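Long-range contacts in intimin (Escherichia coli O127:H6 str. E2348/69, PDB 6TQD), which probably mediates bacterial attachment to host cells, its two extracellular domains here forming an extended part of the intimin passenger: residues N151-T156 with Q183-A188; D108-T113 with V136-V141; D4-N9 with A83-G88; E128-T133 with V202-Q207. All coordinates share one frame; numbering follows the deposited sequence.

Contact 1: N151-T156 with Q183-A188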
loop_
_atom_site.group_PDB
_atom_site.type_symbol
_atom_site.label_atom_id
_atom_site.label_comp_id
_atom_site.label_asym_id
_atom_site.label_seq_id
_atom_site.Cartn_x
_atom_site.Cartn_y
_atom_site.Cartn_z
ATOM N N ASN A 151 -5.642 16.167 -13.920
ATOM C CA ASN A 151 -6.441 17.384 -13.902
ATOM C C ASN A 151 -5.769 18.442 -13.042
ATOM O O ASN A 151 -5.170 18.129 -12.015
ATOM C CB ASN A 151 -7.848 17.102 -13.356
ATOM C CG ASN A 151 -8.680 16.259 -14.298
ATOM O OD1 ASN A 151 -8.815 15.047 -14.112
ATOM N ND2 ASN A 151 -9.233 16.893 -15.324
ATOM N N ILE A 152 -5.878 19.700 -13.467
ATOM C CA ILE A 152 -5.377 20.827 -12.690
ATOM C C ILE A 152 -6.465 21.218 -11.690
ATOM O O ILE A 152 -7.564 21.626 -12.083
ATOM C CB ILE A 152 -4.969 22.008 -13.586
ATOM C CG1 ILE A 152 -3.776 21.599 -14.444
ATOM C CG2 ILE A 152 -4.611 23.214 -12.716
ATOM C CD1 ILE A 152 -3.396 22.589 -15.529
ATOM N N VAL A 153 -6.167 21.067 -10.400
ATOM C CA VAL A 153 -7.131 21.362 -9.347
ATOM C C VAL A 153 -7.215 22.857 -9.086
ATOM O O VAL A 153 -8.304 23.402 -8.852
ATOM C CB VAL A 153 -6.751 20.591 -8.067
ATOM C CG1 VAL A 153 -7.699 20.942 -6.937
ATOM C CG2 VAL A 153 -6.725 19.098 -8.331
ATOM N N SER A 154 -6.074 23.536 -9.085
ATOM C CA SER A 154 -6.053 24.964 -8.811
ATOM C C SER A 154 -4.824 25.556 -9.471
ATOM O O SER A 154 -3.793 24.886 -9.613
ATOM C CB SER A 154 -6.002 25.248 -7.305
ATOM O OG SER A 154 -4.867 24.646 -6.706
ATOM N N GLY A 155 -4.934 26.819 -9.841
ATOM C CA GLY A 155 -3.868 27.529 -10.521
ATOM C C GLY A 155 -4.050 27.539 -12.028
ATOM O O GLY A 155 -4.944 26.901 -12.589
ATOM N N THR A 156 -3.164 28.289 -12.695
ATOM C CA THR A 156 -3.224 28.518 -14.133
ATOM C C THR A 156 -2.012 27.859 -14.778
ATOM O O THR A 156 -0.872 28.293 -14.558
ATOM C CB THR A 156 -3.223 30.017 -14.424
ATOM O OG1 THR A 156 -4.338 30.643 -13.770
ATOM C CG2 THR A 156 -3.291 30.271 -15.929
ATOM N N GLN A 183 1.121 29.260 -7.714
ATOM C CA GLN A 183 1.105 27.862 -7.311
ATOM C C GLN A 183 0.099 27.076 -8.144
ATOM O O GLN A 183 -0.946 27.590 -8.538
ATOM C CB GLN A 183 0.723 27.755 -5.833
ATOM C CG GLN A 183 1.819 28.185 -4.867
ATOM C CD GLN A 183 1.463 27.893 -3.419
ATOM O OE1 GLN A 183 0.448 27.257 -3.132
ATOM N NE2 GLN A 183 2.295 28.364 -2.498
ATOM N N VAL A 184 0.426 25.808 -8.403
ATOM C CA VAL A 184 -0.435 24.923 -9.180
ATOM C C VAL A 184 -0.501 23.576 -8.474
ATOM O O VAL A 184 0.528 23.048 -8.041
ATOM C CB VAL A 184 0.103 24.734 -10.614
ATOM C CG1 VAL A 184 -0.869 23.913 -11.446
ATOM C CG2 VAL A 184 0.384 26.078 -11.281
ATOM N N VAL A 185 -1.707 23.020 -8.356
ATOM C CA VAL A 185 -1.922 21.677 -7.832
ATOM C C VAL A 185 -2.504 20.829 -8.950
ATOM O O VAL A 185 -3.513 21.201 -9.555
ATOM C CB VAL A 185 -2.859 21.681 -6.610
ATOM C CG1 VAL A 185 -3.168 20.250 -6.174
ATOM C CG2 VAL A 185 -2.250 22.452 -5.454
ATOM N N VAL A 186 -1.862 19.693 -9.223
ATOM C CA VAL A 186 -2.321 18.733 -10.213
ATOM C C VAL A 186 -2.732 17.465 -9.480
ATOM O O VAL A 186 -2.161 17.127 -8.440
ATOM C CB VAL A 186 -1.211 18.410 -11.233
ATOM C CG1 VAL A 186 -1.731 17.483 -12.299
ATOM C CG2 VAL A 186 -0.665 19.699 -11.851
ATOM N N SER A 187 -3.736 16.766 -10.023
ATOM C CA SER A 187 -4.228 15.530 -9.427
ATOM C C SER A 187 -4.195 14.395 -10.440
ATOM O O SER A 187 -4.189 14.606 -11.658
ATOM C CB SER A 187 -5.669 15.699 -8.931
ATOM O OG SER A 187 -6.559 15.788 -10.027
ATOM N N ALA A 188 -4.195 13.170 -9.900
ATOM C CA ALA A 188 -4.205 11.936 -10.674
ATOM C C ALA A 188 -5.270 10.995 -10.114
ATOM O O ALA A 188 -5.439 10.898 -8.899
ATOM C CB ALA A 188 -2.830 11.243 -10.572
HETATM O O HOH W 1 -7.237 13.545 -11.647
HETATM O O HOH W 2 -2.601 26.234 -6.160
HETATM O O HOH W 3 -1.133 29.401 -10.769
#
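A classic beta bulge interrupts the antiparallel pairing of 151-154 with 183-188, where V153 and S154 together face the single residue V185. The irregularity is centred on one acceptor: V185 O takes the N-H of V153 at 2.8 Å, while the N-H of S154 is turned to the same oxygen in a weak bond of 3.5 Å. V153 has a nearly helical backbone (phi -79°, psi -41°), which brings the two successive N-H groups to one carbonyl. Regular pairing resumes on each side. S187 N donates to N151 O at 2.8 Å, answered by the bond from N151 N to S187 O; beyond the bulge, V185 N reaches S154 O at 3.1 Å. In the Ig-like sandwich these strands are neighbours within one sheet, and the one-residue shift decides which side chains meet on its two faces. I152, V184 and V186 share the inner face, where they pack against L176 of strand 171-177 in the opposing sheet; here I152 CG2 rests against V184 CG1 at 4.0 Å. On the other face, V153 sends CG2 to the CB of S187 at 3.6 Å; this branch lies anti to the carbonyl carbon and beside the backbone N, CG1 being the one anti to N (chi1 177°). S154 OG settles alongside V185, 3.6 Å from its CB, and N198 of the next strand borders V153, V185 and S187. Past the last paired residues a water bridges the two segments, accepting from T156 N and donating to Q183 O at 2.9 Å.

Contact 2: D108-T113 with V136-V141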
loop_
_atom_site.group_PDB
_atom_site.type_symbol
_atom_site.label_atom_id
_atom_site.label_comp_id
_atom_site.label_asym_id
_atom_site.label_seq_id
_atom_site.Cartn_x
_atom_site.Cartn_y
_atom_site.Cartn_z
ATOM N N ASP A 108 -7.669 -3.450 -1.688
ATOM C CA ASP A 108 -8.147 -4.163 -2.861
ATOM C C ASP A 108 -8.460 -3.241 -4.034
ATOM O O ASP A 108 -8.915 -3.719 -5.083
ATOM C CB ASP A 108 -9.387 -5.036 -2.595
ATOM C CG ASP A 108 -9.111 -6.171 -1.622
ATOM O OD1 ASP A 108 -10.040 -6.545 -0.865
ATOM O OD2 ASP A 108 -7.973 -6.686 -1.601
ATOM N N GLN A 109 -8.210 -1.944 -3.908
ATOM C CA GLN A 109 -8.525 -1.000 -4.971
ATOM C C GLN A 109 -7.316 -0.838 -5.887
ATOM O O GLN A 109 -6.174 -0.846 -5.426
ATOM C CB GLN A 109 -8.875 0.352 -4.361
ATOM C CG GLN A 109 -9.196 1.437 -5.378
ATOM C CD GLN A 109 -9.360 2.789 -4.723
ATOM O OE1 GLN A 109 -10.466 3.218 -4.425
ATOM N NE2 GLN A 109 -8.249 3.438 -4.459
ATOM N N VAL A 110 -7.575 -0.719 -7.190
ATOM C CA VAL A 110 -6.551 -0.300 -8.150
ATOM C C VAL A 110 -6.540 1.228 -8.102
ATOM O O VAL A 110 -7.431 1.874 -8.650
ATOM C CB VAL A 110 -6.833 -0.828 -9.554
ATOM C CG1 VAL A 110 -5.809 -0.289 -10.537
ATOM C CG2 VAL A 110 -6.842 -2.359 -9.554
ATOM N N GLY A 111 -5.545 1.807 -7.433
ATOM C CA GLY A 111 -5.564 3.225 -7.149
ATOM C C GLY A 111 -4.183 3.851 -7.240
ATOM O O GLY A 111 -3.157 3.180 -7.135
ATOM N N VAL A 112 -4.185 5.167 -7.435
ATOM C CA VAL A 112 -2.946 5.946 -7.429
ATOM C C VAL A 112 -2.441 6.032 -5.995
ATOM O O VAL A 112 -3.141 6.524 -5.099
ATOM C CB VAL A 112 -3.182 7.349 -7.996
ATOM C CG1 VAL A 112 -1.880 8.168 -7.952
ATOM C CG2 VAL A 112 -3.719 7.280 -9.410
ATOM N N THR A 113 -1.222 5.558 -5.765
ATOM C CA THR A 113 -0.644 5.625 -4.427
ATOM C C THR A 113 0.326 6.783 -4.242
ATOM O O THR A 113 0.574 7.186 -3.102
ATOM C CB THR A 113 0.093 4.323 -4.086
ATOM O OG1 THR A 113 1.108 4.075 -5.069
ATOM C CG2 THR A 113 -0.866 3.149 -4.058
ATOM N N VAL A 136 0.447 3.534 -9.734
ATOM C CA VAL A 136 -0.812 2.846 -9.472
ATOM C C VAL A 136 -0.498 1.480 -8.885
ATOM O O VAL A 136 0.243 0.700 -9.490
ATOM C CB VAL A 136 -1.654 2.697 -10.758
ATOM C CG1 VAL A 136 -2.929 1.902 -10.465
ATOM C CG2 VAL A 136 -1.988 4.062 -11.333
ATOM N N LYS A 137 -1.089 1.177 -7.731
ATOM C CA LYS A 137 -0.887 -0.113 -7.085
ATOM C C LYS A 137 -2.230 -0.642 -6.600
ATOM O O LYS A 137 -3.202 0.101 -6.434
ATOM C CB LYS A 137 0.058 -0.018 -5.871
ATOM C CG LYS A 137 1.403 0.603 -6.173
ATOM C CD LYS A 137 2.262 0.633 -4.925
ATOM C CE LYS A 137 3.546 1.406 -5.135
ATOM N NZ LYS A 137 4.338 1.474 -3.872
ATOM N N LYS A 138 -2.269 -1.954 -6.368
ATOM C CA LYS A 138 -3.346 -2.608 -5.630
ATOM C C LYS A 138 -2.667 -3.393 -4.525
ATOM O O LYS A 138 -1.863 -4.284 -4.818
ATOM C CB LYS A 138 -4.134 -3.556 -6.535
ATOM C CG LYS A 138 -5.195 -4.391 -5.807
ATOM C CD LYS A 138 -5.867 -5.352 -6.777
ATOM C CE LYS A 138 -6.831 -6.295 -6.073
ATOM N NZ LYS A 138 -7.458 -7.239 -7.042
ATOM N N ASN A 139 -2.952 -3.027 -3.278
ATOM C CA ASN A 139 -2.335 -3.660 -2.105
ATOM C C ASN A 139 -0.814 -3.707 -2.250
ATOM O O ASN A 139 -0.163 -4.730 -2.013
ATOM C CB ASN A 139 -2.925 -5.046 -1.865
ATOM C CG ASN A 139 -4.424 -5.000 -1.578
ATOM O OD1 ASN A 139 -4.929 -4.024 -1.043
ATOM N ND2 ASN A 139 -5.135 -6.050 -1.961
ATOM N N GLY A 140 -0.248 -2.580 -2.667
ATOM C CA GLY A 140 1.186 -2.422 -2.749
ATOM C C GLY A 140 1.840 -2.981 -3.984
ATOM O O GLY A 140 3.062 -2.856 -4.113
ATOM N N VAL A 141 1.083 -3.570 -4.908
ATOM C CA VAL A 141 1.648 -4.192 -6.101
ATOM C C VAL A 141 1.334 -3.307 -7.309
ATOM O O VAL A 141 0.166 -3.026 -7.606
ATOM C CB VAL A 141 1.096 -5.609 -6.307
ATOM C CG1 VAL A 141 1.646 -6.226 -7.571
ATOM C CG2 VAL A 141 1.413 -6.482 -5.091
HETATM O O HOH W 4 -5.073 -1.029 -3.074
#
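Q109 O accepts the shortest polar bond of the contact, 2.6 Å from a water, and the CA-H of K138 makes a weaker approach to the same oxygen at 3.3 Å (CA to O). The water in turn accepts from N139 N, so it bridges the two segments where direct backbone pairing has stopped. Next to it, N139 holds D108 through both ends of its amide. OD1 accepts the backbone N-H of D108 at 2.9 Å, and ND2 sends a hydrogen, in its own amide plane, to the anti side of D108 OD2, although carboxylate and amide planes stand 68° apart. N139 lies in the type I' turn K138-V141, the tight hairpin that ends strand 130-138, while D108 and Q109 lie in the loop leading into strand 111-117, the first of the second, Ig-like domain; the amide thus ties that loop to the hairpin tip. Farther along, G111 and K137 form a reciprocal backbone pair, with K137 N to G111 O at 2.9 Å. V110 CG1, the branch anti to the backbone N (chi1 176°), meets V136 CG1 at 3.6 Å, and V112 CG2 faces V136 CG2 at 4.1 Å. T113 crosses the extended chain of K137 at about a right angle, its OG1 lying 3.6 Å from CE.

Contact 3: D4-N9 with A83-G88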
loop_
_atom_site.group_PDB
_atom_site.type_symbol
_atom_site.label_atom_id
_atom_site.label_comp_id
_atom_site.label_asym_id
_atom_site.label_seq_id
_atom_site.Cartn_x
_atom_site.Cartn_y
_atom_site.Cartn_z
ATOM N N ASP A 4 -1.164 -35.602 7.924
ATOM C CA ASP A 4 -2.137 -36.537 8.480
ATOM C C ASP A 4 -2.207 -36.434 10.005
ATOM O O ASP A 4 -3.276 -36.587 10.598
ATOM C CB ASP A 4 -1.795 -37.969 8.074
ATOM C CG ASP A 4 -2.717 -38.987 8.712
ATOM O OD1 ASP A 4 -3.830 -39.198 8.184
ATOM O OD2 ASP A 4 -2.330 -39.567 9.750
ATOM N N ILE A 5 -1.070 -36.176 10.641
ATOM C CA ILE A 5 -1.068 -35.950 12.083
ATOM C C ILE A 5 -1.354 -34.491 12.419
ATOM O O ILE A 5 -2.143 -34.199 13.324
ATOM C CB ILE A 5 0.243 -36.454 12.721
ATOM C CG1 ILE A 5 0.268 -37.987 12.715
ATOM C CG2 ILE A 5 0.399 -35.904 14.142
ATOM C CD1 ILE A 5 1.566 -38.594 13.201
ATOM N N LEU A 6 -0.752 -33.540 11.696
ATOM C CA LEU A 6 -0.898 -32.131 12.061
ATOM C C LEU A 6 -0.589 -31.263 10.856
ATOM O O LEU A 6 0.505 -31.371 10.292
ATOM C CB LEU A 6 0.059 -31.793 13.205
ATOM C CG LEU A 6 0.010 -30.365 13.728
ATOM C CD1 LEU A 6 -1.399 -30.008 14.159
ATOM C CD2 LEU A 6 1.004 -30.196 14.870
ATOM N N SER A 7 -1.531 -30.410 10.474
ATOM C CA SER A 7 -1.320 -29.472 9.377
ATOM C C SER A 7 -1.843 -28.094 9.762
ATOM O O SER A 7 -2.784 -27.957 10.556
ATOM C CB SER A 7 -2.014 -29.929 8.085
ATOM O OG SER A 7 -3.422 -29.864 8.197
ATOM N N LEU A 8 -1.191 -27.066 9.216
ATOM C CA LEU A 8 -1.592 -25.671 9.354
ATOM C C LEU A 8 -1.595 -25.029 7.973
ATOM O O LEU A 8 -0.617 -25.141 7.228
ATOM C CB LEU A 8 -0.598 -24.936 10.249
ATOM C CG LEU A 8 -0.774 -23.422 10.382
ATOM C CD1 LEU A 8 -2.100 -23.067 11.039
ATOM C CD2 LEU A 8 0.397 -22.827 11.176
ATOM N N ASN A 9 -2.690 -24.364 7.629
ATOM C CA ASN A 9 -2.779 -23.580 6.407
ATOM C C ASN A 9 -3.305 -22.196 6.746
ATOM O O ASN A 9 -4.146 -22.044 7.636
ATOM C CB ASN A 9 -3.687 -24.248 5.366
ATOM C CG ASN A 9 -3.043 -25.495 4.733
ATOM O OD1 ASN A 9 -3.006 -26.569 5.339
ATOM N ND2 ASN A 9 -2.541 -25.357 3.506
ATOM N N ALA A 83 2.043 -24.465 14.236
ATOM C CA ALA A 83 1.117 -25.072 15.183
ATOM C C ALA A 83 1.783 -26.246 15.884
ATOM O O ALA A 83 2.602 -26.955 15.294
ATOM C CB ALA A 83 -0.140 -25.548 14.466
ATOM N N TYR A 84 1.434 -26.443 17.163
ATOM C CA TYR A 84 1.863 -27.605 17.920
ATOM C C TYR A 84 0.634 -28.333 18.454
ATOM O O TYR A 84 -0.337 -27.693 18.901
ATOM C CB TYR A 84 2.719 -27.239 19.132
ATOM C CG TYR A 84 4.123 -26.809 18.802
ATOM C CD1 TYR A 84 4.376 -25.533 18.359
ATOM C CD2 TYR A 84 5.199 -27.677 18.950
ATOM C CE1 TYR A 84 5.653 -25.121 18.063
ATOM C CE2 TYR A 84 6.490 -27.271 18.656
ATOM C CZ TYR A 84 6.704 -25.982 18.216
ATOM O OH TYR A 84 7.978 -25.527 17.910
ATOM N N ASP A 85 0.705 -29.661 18.471
ATOM C CA ASP A 85 -0.359 -30.473 19.058
ATOM C C ASP A 85 -0.014 -30.834 20.500
ATOM O O ASP A 85 1.052 -30.506 21.022
ATOM C CB ASP A 85 -0.684 -31.687 18.188
ATOM C CG ASP A 85 0.404 -32.751 18.174
ATOM O OD1 ASP A 85 1.282 -32.745 19.057
ATOM O OD2 ASP A 85 0.356 -33.614 17.268
ATOM N N ARG A 86 -0.948 -31.527 21.151
ATOM C CA ARG A 86 -0.788 -31.881 22.565
ATOM C C ARG A 86 0.313 -32.893 22.822
ATOM O O ARG A 86 0.689 -33.065 23.988
ATOM C CB ARG A 86 -2.116 -32.398 23.124
ATOM C CG ARG A 86 -3.105 -31.299 23.469
ATOM C CD ARG A 86 -4.388 -31.866 24.073
ATOM N NE ARG A 86 -5.263 -32.463 23.067
ATOM C CZ ARG A 86 -6.459 -32.983 23.324
ATOM N NH1 ARG A 86 -6.929 -32.987 24.564
ATOM N NH2 ARG A 86 -7.185 -33.500 22.341
ATOM N N ASN A 87 0.822 -33.570 21.787
ATOM C CA ASN A 87 1.935 -34.506 21.897
ATOM C C ASN A 87 3.278 -33.851 21.600
ATOM O O ASN A 87 4.309 -34.525 21.666
ATOM C CB ASN A 87 1.748 -35.667 20.922
ATOM C CG ASN A 87 0.607 -36.595 21.316
ATOM O OD1 ASN A 87 -0.148 -36.309 22.247
ATOM N ND2 ASN A 87 0.495 -37.717 20.622
ATOM N N GLY A 88 3.287 -32.571 21.250
ATOM C CA GLY A 88 4.526 -31.885 20.950
ATOM C C GLY A 88 4.943 -31.899 19.499
ATOM O O GLY A 88 6.011 -31.362 19.188
HETATM O O HOH W 5 -1.920 -33.687 16.020
#
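L6 reaches across to A83 and D85 from a strand that runs nearly antiparallel to theirs, the two short axes 7.6 Å apart and too far for backbone pairing. Its CB leaves the main chain toward 83-85, and CG stands anti to the backbone N, beside the carbonyl carbon (chi1 -179°). At the tip the branch divides, and CD2 is the methyl that makes the contact. It lies 3.6 Å from A83 O and 3.7 Å from D85 N, thus against the intervening backbone of Y84, and it also meets D85 CB at 4.0 Å. L8, two residues on, repeats the gesture with the same extended first torsion: its CD2 touches A83 N at 3.8 Å while its CB faces A83 CB. V28 and V94 border L8 from the flanking strands, one from each sheet.

At the open end of the interface the chemistry turns polar. I5 CG2 passes obliquely by the carboxylate of D85, and a water donates to both I5 O and D85 OD2, the latter at 2.6 Å. The other carboxylate oxygen, OD1, accepts N87 N at 2.9 Å from above its plane, forming an Asx turn within the type I turn D85-G88. The packing of leucines of strand 6-9 on strand 76-85 of the facing sheet, with strand 14-17 crossing over to that second sheet, is consistent with an Ig-like beta sandwich in which the first strand is split between the two sheets.

Contact 4: E128-T133 with V202-Q207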
loop_
_atom_site.group_PDB
_atom_site.type_symbol
_atom_site.label_atom_id
_atom_site.label_comp_id
_atom_site.label_asym_id
_atom_site.label_seq_id
_atom_site.Cartn_x
_atom_site.Cartn_y
_atom_site.Cartn_z
ATOM N N GLU A 128 9.318 25.898 -19.621
ATOM C CA GLU A 128 9.916 24.921 -18.722
ATOM C C GLU A 128 8.848 23.955 -18.218
ATOM O O GLU A 128 7.778 24.375 -17.780
ATOM C CB GLU A 128 10.614 25.563 -17.530
ATOM C CG GLU A 128 11.330 24.479 -16.708
ATOM C CD GLU A 128 12.190 24.991 -15.573
ATOM O OE1 GLU A 128 12.902 24.152 -14.974
ATOM O OE2 GLU A 128 12.157 26.201 -15.266
ATOM N N ALA A 129 9.149 22.665 -18.294
ATOM C CA ALA A 129 8.198 21.622 -17.945
ATOM C C ALA A 129 8.498 21.066 -16.565
ATOM O O ALA A 129 9.657 20.824 -16.210
ATOM C CB ALA A 129 8.266 20.487 -18.969
ATOM N N ILE A 130 7.434 20.865 -15.790
ATOM C CA ILE A 130 7.460 20.043 -14.582
ATOM C C ILE A 130 6.810 18.715 -14.940
ATOM O O ILE A 130 5.671 18.683 -15.417
ATOM C CB ILE A 130 6.719 20.732 -13.429
ATOM C CG1 ILE A 130 7.408 22.057 -13.069
ATOM C CG2 ILE A 130 6.641 19.804 -12.220
ATOM C CD1 ILE A 130 6.713 22.832 -11.966
ATOM N N THR A 131 7.527 17.615 -14.719
ATOM C CA THR A 131 7.047 16.295 -15.107
ATOM C C THR A 131 6.550 15.556 -13.876
ATOM O O THR A 131 7.276 15.426 -12.882
ATOM C CB THR A 131 8.137 15.484 -15.799
ATOM O OG1 THR A 131 8.579 16.204 -16.962
ATOM C CG2 THR A 131 7.611 14.128 -16.215
ATOM N N TYR A 132 5.326 15.056 -13.960
ATOM C CA TYR A 132 4.675 14.342 -12.867
ATOM C C TYR A 132 4.632 12.856 -13.175
ATOM O O TYR A 132 4.449 12.451 -14.322
ATOM C CB TYR A 132 3.246 14.841 -12.676
ATOM C CG TYR A 132 3.124 16.222 -12.082
ATOM C CD1 TYR A 132 3.356 17.363 -12.846
ATOM C CD2 TYR A 132 2.756 16.390 -10.757
ATOM C CE1 TYR A 132 3.235 18.630 -12.289
ATOM C CE2 TYR A 132 2.632 17.648 -10.197
ATOM C CZ TYR A 132 2.869 18.767 -10.970
ATOM O OH TYR A 132 2.748 20.033 -10.430
ATOM N N THR A 133 4.768 12.042 -12.128
ATOM C CA THR A 133 4.715 10.593 -12.239
ATOM C C THR A 133 3.685 10.097 -11.238
ATOM O O THR A 133 3.795 10.386 -10.047
ATOM C CB THR A 133 6.076 9.959 -11.937
ATOM O OG1 THR A 133 7.059 10.453 -12.850
ATOM C CG2 THR A 133 5.994 8.437 -12.060
ATOM N N VAL A 202 3.279 23.012 -6.694
ATOM C CA VAL A 202 4.508 23.525 -7.277
ATOM C C VAL A 202 4.279 25.004 -7.538
ATOM O O VAL A 202 3.150 25.488 -7.537
ATOM C CB VAL A 202 4.899 22.791 -8.569
ATOM C CG1 VAL A 202 5.113 21.310 -8.296
ATOM C CG2 VAL A 202 3.836 22.986 -9.643
ATOM N N ILE A 203 5.367 25.728 -7.756
ATOM C CA ILE A 203 5.299 27.170 -7.956
ATOM C C ILE A 203 6.037 27.525 -9.236
ATOM O O ILE A 203 7.182 27.103 -9.438
ATOM C CB ILE A 203 5.867 27.942 -6.746
ATOM C CG1 ILE A 203 5.634 29.442 -6.925
ATOM C CG2 ILE A 203 7.351 27.642 -6.564
ATOM C CD1 ILE A 203 5.764 30.232 -5.633
ATOM N N PHE A 204 5.402 28.332 -10.083
ATOM C CA PHE A 204 6.061 28.898 -11.257
ATOM C C PHE A 204 6.516 30.309 -10.907
ATOM O O PHE A 204 5.749 31.088 -10.328
ATOM C CB PHE A 204 5.108 28.907 -12.452
ATOM C CG PHE A 204 4.855 27.539 -13.041
ATOM C CD1 PHE A 204 5.691 27.019 -14.014
ATOM C CD2 PHE A 204 3.790 26.764 -12.605
ATOM C CE1 PHE A 204 5.467 25.773 -14.556
ATOM C CE2 PHE A 204 3.564 25.512 -13.142
ATOM C CZ PHE A 204 4.401 25.011 -14.114
ATOM N N VAL A 205 7.768 30.628 -11.251
ATOM C CA VAL A 205 8.445 31.827 -10.770
ATOM C C VAL A 205 8.864 32.704 -11.944
ATOM O O VAL A 205 9.348 32.207 -12.966
ATOM C CB VAL A 205 9.676 31.450 -9.914
ATOM C CG1 VAL A 205 10.281 32.686 -9.261
ATOM C CG2 VAL A 205 9.302 30.414 -8.856
ATOM N N ASP A 206 8.691 34.008 -11.787
ATOM C CA ASP A 206 9.193 34.950 -12.777
ATOM C C ASP A 206 10.665 35.247 -12.506
ATOM O O ASP A 206 11.116 35.286 -11.356
ATOM C CB ASP A 206 8.425 36.270 -12.724
ATOM C CG ASP A 206 7.081 36.194 -13.415
ATOM O OD1 ASP A 206 6.926 35.367 -14.340
ATOM O OD2 ASP A 206 6.180 36.975 -13.038
ATOM N N GLN A 207 11.416 35.454 -13.581
ATOM C CA GLN A 207 12.844 35.721 -13.473
ATOM C C GLN A 207 13.428 36.089 -14.831
ATOM O O GLN A 207 12.783 35.912 -15.863
ATOM C CB GLN A 207 13.567 34.498 -12.907
ATOM C CG GLN A 207 13.344 33.219 -13.698
ATOM C CD GLN A 207 13.908 32.000 -12.996
ATOM O OE1 GLN A 207 13.239 31.382 -12.168
ATOM N NE2 GLN A 207 15.148 31.649 -13.322
ATOM O OXT GLN A 207 14.555 36.573 -14.926
#
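I130 and V202 reach toward each other tip to tip, the CD1 of the isoleucine stopping 3.7 Å from CG2 of the valine. The isoleucine gets this far by being stretched: CG1 lies anti to the carbonyl carbon and CD1 continues the line (chi2 178°). That one methyl serves two partners, since it also meets F204 CZ at 3.8 Å, the phenyl ring arriving from the opposite direction. On the far side of V202 from F204 along the strand, Y132 approaches the valine from the opposite direction. Its OH lies against both valine branches, 3.2 Å from CG2 and 3.4 Å from CG1, a close fit for a hydroxyl set against methyl groups. V202 places CG2 between its backbone N and carbonyl carbon (chi1 -60° for CG1), which turns both methyls toward the opposing sheet. E128 O sits at the edge of the F204 ring, near its plane and 4.2 Å from CE1. The strands behind these side chains, 130-133 and 202-205, run antiparallel with axes 10.5 Å apart, the separation of two sheets facing each other. L176 and A122 border the same core, whereas E128 OE1 forms a salt bridge with K119 NZ and OE2 accepts the backbone N-H of K123. Branched aliphatic tips and ring atoms carry nearly all of the contact, so the sheets adhere here by apolar burial and shape, and the Y132 hydroxyl brings the one polar side-chain atom among methyl groups.

Overall arrangement
Contacts 1 and 4 belong to the same Ig-like sandwich, their centres 12 Å apart: strands 182-189 and 197-205 are neighbours in one sheet, V184 N probably donates to V202 O (2.9 Å), and V184 CG2 packs on F204 CD2. Contact 4 shares strand 130-138 with contact 2, whose centre lies 27 Å away at the other end of that strand; contact 2 touches contact 1 through V112 CG2 and A188 O. Contact 3 stands apart in the first domain, its centre 37 Å from contact 2 and 58 Å from contact 1, as expected of an extended two-domain rod. The sodium ion lies about 10 Å from the L8 side chain and about 14 Å from that of N139.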